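Local coordinates for protein 3-oxo-tetronate kinase (Cupriavidus necator, PDB 5DMH) that phosphorylates 3-oxo-tetronate at the expense of ATP, giving 3-oxo-tetronate 4-phosphate and ADP, at residues Q371-V376 with G393-A398; A398-L403 with L431-G436. All coordinates share one frame; numbering follows the deposited sequence.

Contacts 1 and 2 follow one another along the chain, neither nested nor crossed, and share Ala398 on helix 393-403. Leaving helix 362-382, the chain runs through strand 387-391 and turns into helix 393-403, which packs back on the helix it came from; this closes contact 1. From the end of helix 393-403 the chain forms strands 407-415 and 418-423 before strand 430-434 comes back to pack against the same helix in contact 2. Helix 393-403 thus packs on a neighbouring helix along one face and on a strand along another, with Val399 CG2 touching Ala374 between the two contacts. Both reach ADP, through the first turn of that helix and through Gly436 after the strand.

Contact 1: residues Q371-V376 with G393-A398; sequences QCLATV and GETSGA. With ADP (adenosine-5'-diphosphate), chain C.
Helices 362-382 and 393-403 come within 5.5 Å between the CA atoms of Ala374 and Ala398, and open to 7.5 Å between those of Leu373 and Thr395. The small residues permit this approach: Ala374 CB lies 4.0 Å from Ala398 CB and also touches the carbonyl oxygen of Ala398. Nearer the nucleotide, the CD1 branch of Leu373 meets the methyl CG2 of Thr395 at 3.7 Å, the two side chains crossing at a slant. The first turn of helix 393-403 is one of the diphosphate-binding elements of the nucleotide-binding domain, a helix N terminus directed at the phosphates of ADP, where the helix dipole probably adds to the attraction. Gly393 N donates to O1B of ADP (2.9 Å) and Glu394 N to O2A of ADP (2.8 Å, 165° at the hydrogen). Thr395 grips O1A of ADP twice, through its backbone N (3.1 Å) and through OG1 (2.8 Å). With OG1 anti to the carbonyl carbon (chi1 -60°), the hydroxyl faces the alpha-phosphate while CG2 is turned to Leu373. The bent chain of Glu394 passes its CG beside O2A and carries OE1 to a salt bridge with Lys84.

Contact 2: residues A398-L403 with L431-G436; sequences AVVQAL and LALKSG. With ADP (adenosine-5'-diphosphate), chain C.
In the nucleotide-binding C-terminal domain, helix 393-403 packs on strand 430-434, which leads into a phosphate-binding loop at Ser435 and Gly436. The helical segment runs nearly antiparallel to the strand, at 151°, with the axes 11.0 Å apart, a separation bridged by branched aliphatic side chains. Val400 is central: its CG2 methyl, anti to the carbonyl carbon, sits 3.9 Å from Leu433 CD1, equally close to CD2, and also reaches Leu431 CD1 at 4.2 Å. One valine methyl therefore meets both leucines that the strand turns to the helix. Farther along the helix, Leu403 CD1 lies against Leu431 CD2, the two side chains running past each other in opposite senses. Phe388 on the adjacent strand 387-391 touches both of these leucines, and Phe41 of helix 41-53 packs on Val400.

Beyond the strand, Gly436 N donates to O1B of ADP at 2.8 Å, bent to 137° at the hydrogen; the same oxygen also accepts from Gly393 N. The buried Lys434 takes no part in the packing and braces the loop instead: NZ bonds to Gly436 O at 2.9 Å from above the carbonyl plane, and also to Phe438 O, Thr299 OG1 and Gln302 OE1. A helix packed on a beta-sheet by aliphatic side chains, its strand running at the C-terminal end into a glycine-containing loop at the beta-phosphate, is typical of an alpha/beta nucleotide-binding domain.

Contact 1: residues Q371-V376 with G393-A398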
loop_
_atom_site.group_PDB
_atom_site.type_symbol
_atom_site.label_atom_id
_atom_site.label_comp_id
_atom_site.label_asym_id
_atom_site.label_seq_id
_atom_site.Cartn_x
_atom_site.Cartn_y
_atom_site.Cartn_z
ATOM N N GLN A 371 -16.696 -1.128 -6.898
ATOM C CA GLN A 371 -17.460 -0.132 -7.675
ATOM C C GLN A 371 -18.558 0.498 -6.826
ATOM O O GLN A 371 -18.845 1.696 -6.937
ATOM C CB GLN A 371 -18.093 -0.804 -8.887
ATOM C CG GLN A 371 -17.116 -1.113 -10.008
ATOM C CD GLN A 371 -17.765 -1.902 -11.148
ATOM O OE1 GLN A 371 -18.980 -1.811 -11.378
ATOM N NE2 GLN A 371 -16.954 -2.691 -11.860
ATOM N N CYS A 372 -19.185 -0.327 -5.987
ATOM C CA CYS A 372 -20.279 0.123 -5.128
ATOM C C CYS A 372 -19.777 1.132 -4.111
ATOM O O CYS A 372 -20.320 2.244 -3.965
ATOM C CB CYS A 372 -20.915 -1.072 -4.428
ATOM S SG CYS A 372 -22.261 -0.641 -3.325
ATOM N N LEU A 373 -18.697 0.770 -3.437
ATOM C CA LEU A 373 -18.117 1.643 -2.425
ATOM C C LEU A 373 -17.606 2.921 -3.071
ATOM O O LEU A 373 -17.711 4.013 -2.471
ATOM C CB LEU A 373 -17.004 0.887 -1.649
ATOM C CG LEU A 373 -17.513 -0.220 -0.728
ATOM C CD1 LEU A 373 -16.332 -1.062 -0.182
ATOM C CD2 LEU A 373 -18.369 0.298 0.406
ATOM N N ALA A 374 -17.057 2.811 -4.284
ATOM C CA ALA A 374 -16.559 3.975 -4.986
ATOM C C ALA A 374 -17.729 4.914 -5.375
ATOM O O ALA A 374 -17.627 6.142 -5.270
ATOM C CB ALA A 374 -15.767 3.555 -6.208
ATOM N N THR A 375 -18.830 4.331 -5.835
ATOM C CA THR A 375 -20.040 5.118 -6.128
ATOM C C THR A 375 -20.571 5.831 -4.862
ATOM O O THR A 375 -20.901 7.028 -4.880
ATOM C CB THR A 375 -21.143 4.224 -6.696
ATOM O OG1 THR A 375 -20.733 3.709 -7.954
ATOM C CG2 THR A 375 -22.477 5.013 -6.836
ATOM N N VAL A 376 -20.614 5.110 -3.752
ATOM C CA VAL A 376 -21.041 5.723 -2.500
ATOM C C VAL A 376 -20.110 6.894 -2.161
ATOM O O VAL A 376 -20.567 7.980 -1.867
ATOM C CB VAL A 376 -21.082 4.741 -1.350
ATOM C CG1 VAL A 376 -21.305 5.478 -0.045
ATOM C CG2 VAL A 376 -22.184 3.706 -1.592
ATOM N N GLY A 393 -6.843 -2.036 0.338
ATOM C CA GLY A 393 -5.978 -1.487 -0.709
ATOM C C GLY A 393 -6.665 -1.199 -2.040
ATOM O O GLY A 393 -6.711 -0.042 -2.536
ATOM N N GLU A 394 -7.198 -2.255 -2.645
ATOM C CA GLU A 394 -7.961 -2.120 -3.878
ATOM C C GLU A 394 -9.160 -1.227 -3.638
ATOM O O GLU A 394 -9.553 -0.444 -4.502
ATOM C CB GLU A 394 -8.452 -3.478 -4.373
ATOM C CG GLU A 394 -7.346 -4.462 -4.660
ATOM C CD GLU A 394 -6.408 -4.011 -5.759
ATOM O OE1 GLU A 394 -6.877 -3.415 -6.745
ATOM O OE2 GLU A 394 -5.205 -4.251 -5.617
ATOM N N THR A 395 -9.763 -1.373 -2.468
ATOM C CA THR A 395 -10.930 -0.590 -2.156
ATOM C C THR A 395 -10.545 0.900 -2.218
ATOM O O THR A 395 -11.270 1.727 -2.781
ATOM C CB THR A 395 -11.545 -0.960 -0.771
ATOM O OG1 THR A 395 -11.939 -2.338 -0.765
ATOM C CG2 THR A 395 -12.780 -0.084 -0.467
ATOM N N SER A 396 -9.414 1.239 -1.624
ATOM C CA SER A 396 -8.949 2.635 -1.608
ATOM C C SER A 396 -8.642 3.152 -3.007
ATOM O O SER A 396 -8.919 4.321 -3.327
ATOM C CB SER A 396 -7.713 2.774 -0.734
ATOM O OG SER A 396 -8.011 2.532 0.615
ATOM N N GLY A 397 -8.070 2.287 -3.846
ATOM C CA GLY A 397 -7.810 2.639 -5.235
ATOM C C GLY A 397 -9.097 3.030 -5.940
ATOM O O GLY A 397 -9.158 4.083 -6.616
ATOM N N ALA A 398 -10.135 2.197 -5.786
ATOM C CA ALA A 398 -11.430 2.475 -6.412
ATOM C C ALA A 398 -12.040 3.768 -5.886
ATOM O O ALA A 398 -12.445 4.644 -6.659
ATOM C CB ALA A 398 -12.390 1.325 -6.229
HETATM P PB ADP C . -6.965 -5.747 1.587
HETATM O O1B ADP C . -6.300 -4.412 1.904
HETATM O O2B ADP C . -7.495 -6.413 2.845
HETATM O O3B ADP C . -6.118 -6.656 0.709
HETATM P PA ADP C . -8.605 -4.967 -0.710
HETATM O O1A ADP C . -9.663 -3.935 -0.728
HETATM O O2A ADP C . -7.292 -4.761 -1.385
HETATM O O3A ADP C . -8.371 -5.388 0.846
HETATM O "O5'" ADP C . -9.131 -6.338 -1.356
HETATM C "C5'" ADP C . -10.322 -6.971 -0.908
HETATM C "C4'" ADP C . -11.072 -7.515 -2.120
HETATM O "O4'" ADP C . -12.058 -8.439 -1.690
HETATM C "C3'" ADP C . -11.800 -6.411 -2.877
HETATM O "O3'" ADP C . -11.795 -6.663 -4.295
HETATM C "C2'" ADP C . -13.186 -6.515 -2.323
HETATM O "O2'" ADP C . -14.151 -5.882 -3.138
HETATM C "C1'" ADP C . -13.319 -8.012 -2.190
HETATM N N9 ADP C . -14.396 -8.341 -1.262
HETATM C C8 ADP C . -14.680 -7.727 -0.088
HETATM N N7 ADP C . -15.764 -8.271 0.486
HETATM C C5 ADP C . -16.180 -9.253 -0.348
HETATM C C6 ADP C . -17.292 -10.204 -0.348
HETATM N N6 ADP C . -18.128 -10.193 0.710
HETATM N N1 ADP C . -17.385 -11.070 -1.375
HETATM C C2 ADP C . -16.513 -11.069 -2.404
HETATM N N3 ADP C . -15.470 -10.212 -2.498
HETATM C C4 ADP C . -15.282 -9.292 -1.504
#

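Contact 2: residues A398-L403 with L431-G436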
loop_
_atom_site.group_PDB
_atom_site.type_symbol
_atom_site.label_atom_id
_atom_site.label_comp_id
_atom_site.label_asym_id
_atom_site.label_seq_id
_atom_site.Cartn_x
_atom_site.Cartn_y
_atom_site.Cartn_z
ATOM N N ALA A 398 -10.135 2.197 -5.786
ATOM C CA ALA A 398 -11.430 2.475 -6.412
ATOM C C ALA A 398 -12.040 3.768 -5.886
ATOM O O ALA A 398 -12.445 4.644 -6.659
ATOM C CB ALA A 398 -12.390 1.325 -6.229
ATOM N N VAL A 399 -12.087 3.898 -4.567
ATOM C CA VAL A 399 -12.695 5.050 -3.956
ATOM C C VAL A 399 -11.999 6.364 -4.312
ATOM O O VAL A 399 -12.648 7.328 -4.688
ATOM C CB VAL A 399 -12.744 4.894 -2.440
ATOM C CG1 VAL A 399 -13.014 6.234 -1.777
ATOM C CG2 VAL A 399 -13.755 3.850 -2.086
ATOM N N VAL A 400 -10.671 6.390 -4.214
ATOM C CA VAL A 400 -9.938 7.609 -4.424
ATOM C C VAL A 400 -9.980 8.022 -5.890
ATOM O O VAL A 400 -10.068 9.219 -6.219
ATOM C CB VAL A 400 -8.499 7.451 -3.900
ATOM C CG1 VAL A 400 -7.637 8.645 -4.261
ATOM C CG2 VAL A 400 -8.531 7.261 -2.394
ATOM N N GLN A 401 -9.969 7.044 -6.789
ATOM C CA GLN A 401 -10.136 7.372 -8.196
ATOM C C GLN A 401 -11.543 7.948 -8.448
ATOM O O GLN A 401 -11.685 8.898 -9.235
ATOM C CB GLN A 401 -9.837 6.155 -9.075
ATOM C CG GLN A 401 -8.316 5.871 -9.201
ATOM C CD GLN A 401 -7.977 4.608 -10.019
ATOM O OE1 GLN A 401 -8.741 3.650 -10.059
ATOM N NE2 GLN A 401 -6.831 4.627 -10.680
ATOM N N ALA A 402 -12.568 7.405 -7.804
ATOM C CA ALA A 402 -13.945 7.889 -8.019
ATOM C C ALA A 402 -14.113 9.305 -7.460
ATOM O O ALA A 402 -14.921 10.099 -7.968
ATOM C CB ALA A 402 -14.953 6.938 -7.385
ATOM N N LEU A 403 -13.371 9.613 -6.397
ATOM C CA LEU A 403 -13.342 10.969 -5.831
ATOM C C LEU A 403 -12.575 11.991 -6.659
ATOM O O LEU A 403 -12.660 13.200 -6.398
ATOM C CB LEU A 403 -12.734 10.947 -4.433
ATOM C CG LEU A 403 -13.522 10.255 -3.325
ATOM C CD1 LEU A 403 -12.660 10.130 -2.090
ATOM C CD2 LEU A 403 -14.812 11.003 -3.012
ATOM N N LEU A 431 -8.403 12.032 4.160
ATOM C CA LEU A 431 -8.503 10.614 3.880
ATOM C C LEU A 431 -7.602 9.786 4.774
ATOM O O LEU A 431 -6.463 10.172 5.044
ATOM C CB LEU A 431 -8.030 10.337 2.455
ATOM C CG LEU A 431 -8.732 11.054 1.298
ATOM C CD1 LEU A 431 -8.015 10.687 0.023
ATOM C CD2 LEU A 431 -10.126 10.602 1.217
ATOM N N ALA A 432 -8.088 8.617 5.170
ATOM C CA ALA A 432 -7.247 7.620 5.825
ATOM C C ALA A 432 -7.455 6.352 5.030
ATOM O O ALA A 432 -8.574 5.840 4.940
ATOM C CB ALA A 432 -7.647 7.423 7.298
ATOM N N LEU A 433 -6.393 5.900 4.380
ATOM C CA LEU A 433 -6.437 4.762 3.492
ATOM C C LEU A 433 -5.730 3.609 4.197
ATOM O O LEU A 433 -4.498 3.533 4.214
ATOM C CB LEU A 433 -5.733 5.091 2.171
ATOM C CG LEU A 433 -6.292 6.328 1.462
ATOM C CD1 LEU A 433 -5.623 6.568 0.112
ATOM C CD2 LEU A 433 -7.818 6.266 1.311
ATOM N N LYS A 434 -6.531 2.727 4.768
ATOM C CA LYS A 434 -6.050 1.666 5.656
ATOM C C LYS A 434 -5.852 0.339 4.936
ATOM O O LYS A 434 -6.795 -0.329 4.543
ATOM C CB LYS A 434 -7.053 1.473 6.796
ATOM C CG LYS A 434 -6.643 0.478 7.881
ATOM C CD LYS A 434 -7.893 -0.119 8.523
ATOM C CE LYS A 434 -8.330 -1.360 7.772
ATOM N NZ LYS A 434 -7.959 -2.591 8.476
ATOM N N SER A 435 -4.601 -0.061 4.748
ATOM C CA SER A 435 -4.342 -1.420 4.300
ATOM C C SER A 435 -5.129 -2.411 5.143
ATOM O O SER A 435 -5.252 -2.262 6.362
ATOM C CB SER A 435 -2.852 -1.722 4.383
ATOM O OG SER A 435 -2.557 -2.889 3.635
ATOM N N GLY A 436 -5.673 -3.429 4.494
ATOM C CA GLY A 436 -6.599 -4.321 5.145
ATOM C C GLY A 436 -6.131 -4.912 6.463
ATOM O O GLY A 436 -6.910 -5.021 7.418
HETATM P PB ADP C . -6.965 -5.747 1.587
HETATM O O1B ADP C . -6.300 -4.412 1.904
HETATM O O2B ADP C . -7.495 -6.413 2.845
HETATM O O3B ADP C . -6.118 -6.656 0.709
HETATM P PA ADP C . -8.605 -4.967 -0.710
HETATM O O1A ADP C . -9.663 -3.935 -0.728
HETATM O O2A ADP C . -7.292 -4.761 -1.385
HETATM O O3A ADP C . -8.371 -5.388 0.846
HETATM O "O5'" ADP C . -9.131 -6.338 -1.356
HETATM C "C5'" ADP C . -10.322 -6.971 -0.908
HETATM C "C4'" ADP C . -11.072 -7.515 -2.120
HETATM O "O4'" ADP C . -12.058 -8.439 -1.690
HETATM C "C3'" ADP C . -11.800 -6.411 -2.877
HETATM O "O3'" ADP C . -11.795 -6.663 -4.295
HETATM C "C2'" ADP C . -13.186 -6.515 -2.323
HETATM O "O2'" ADP C . -14.151 -5.882 -3.138
HETATM C "C1'" ADP C . -13.319 -8.012 -2.190
HETATM N N9 ADP C . -14.396 -8.341 -1.262
HETATM C C8 ADP C . -14.680 -7.727 -0.088
HETATM N N7 ADP C . -15.764 -8.271 0.486
HETATM C C5 ADP C . -16.180 -9.253 -0.348
HETATM C C6 ADP C . -17.292 -10.204 -0.348
HETATM N N6 ADP C . -18.128 -10.193 0.710
HETATM N N1 ADP C . -17.385 -11.070 -1.375
HETATM C C2 ADP C . -16.513 -11.069 -2.404
HETATM N N3 ADP C . -15.470 -10.212 -2.498
HETATM C C4 ADP C . -15.282 -9.292 -1.504
#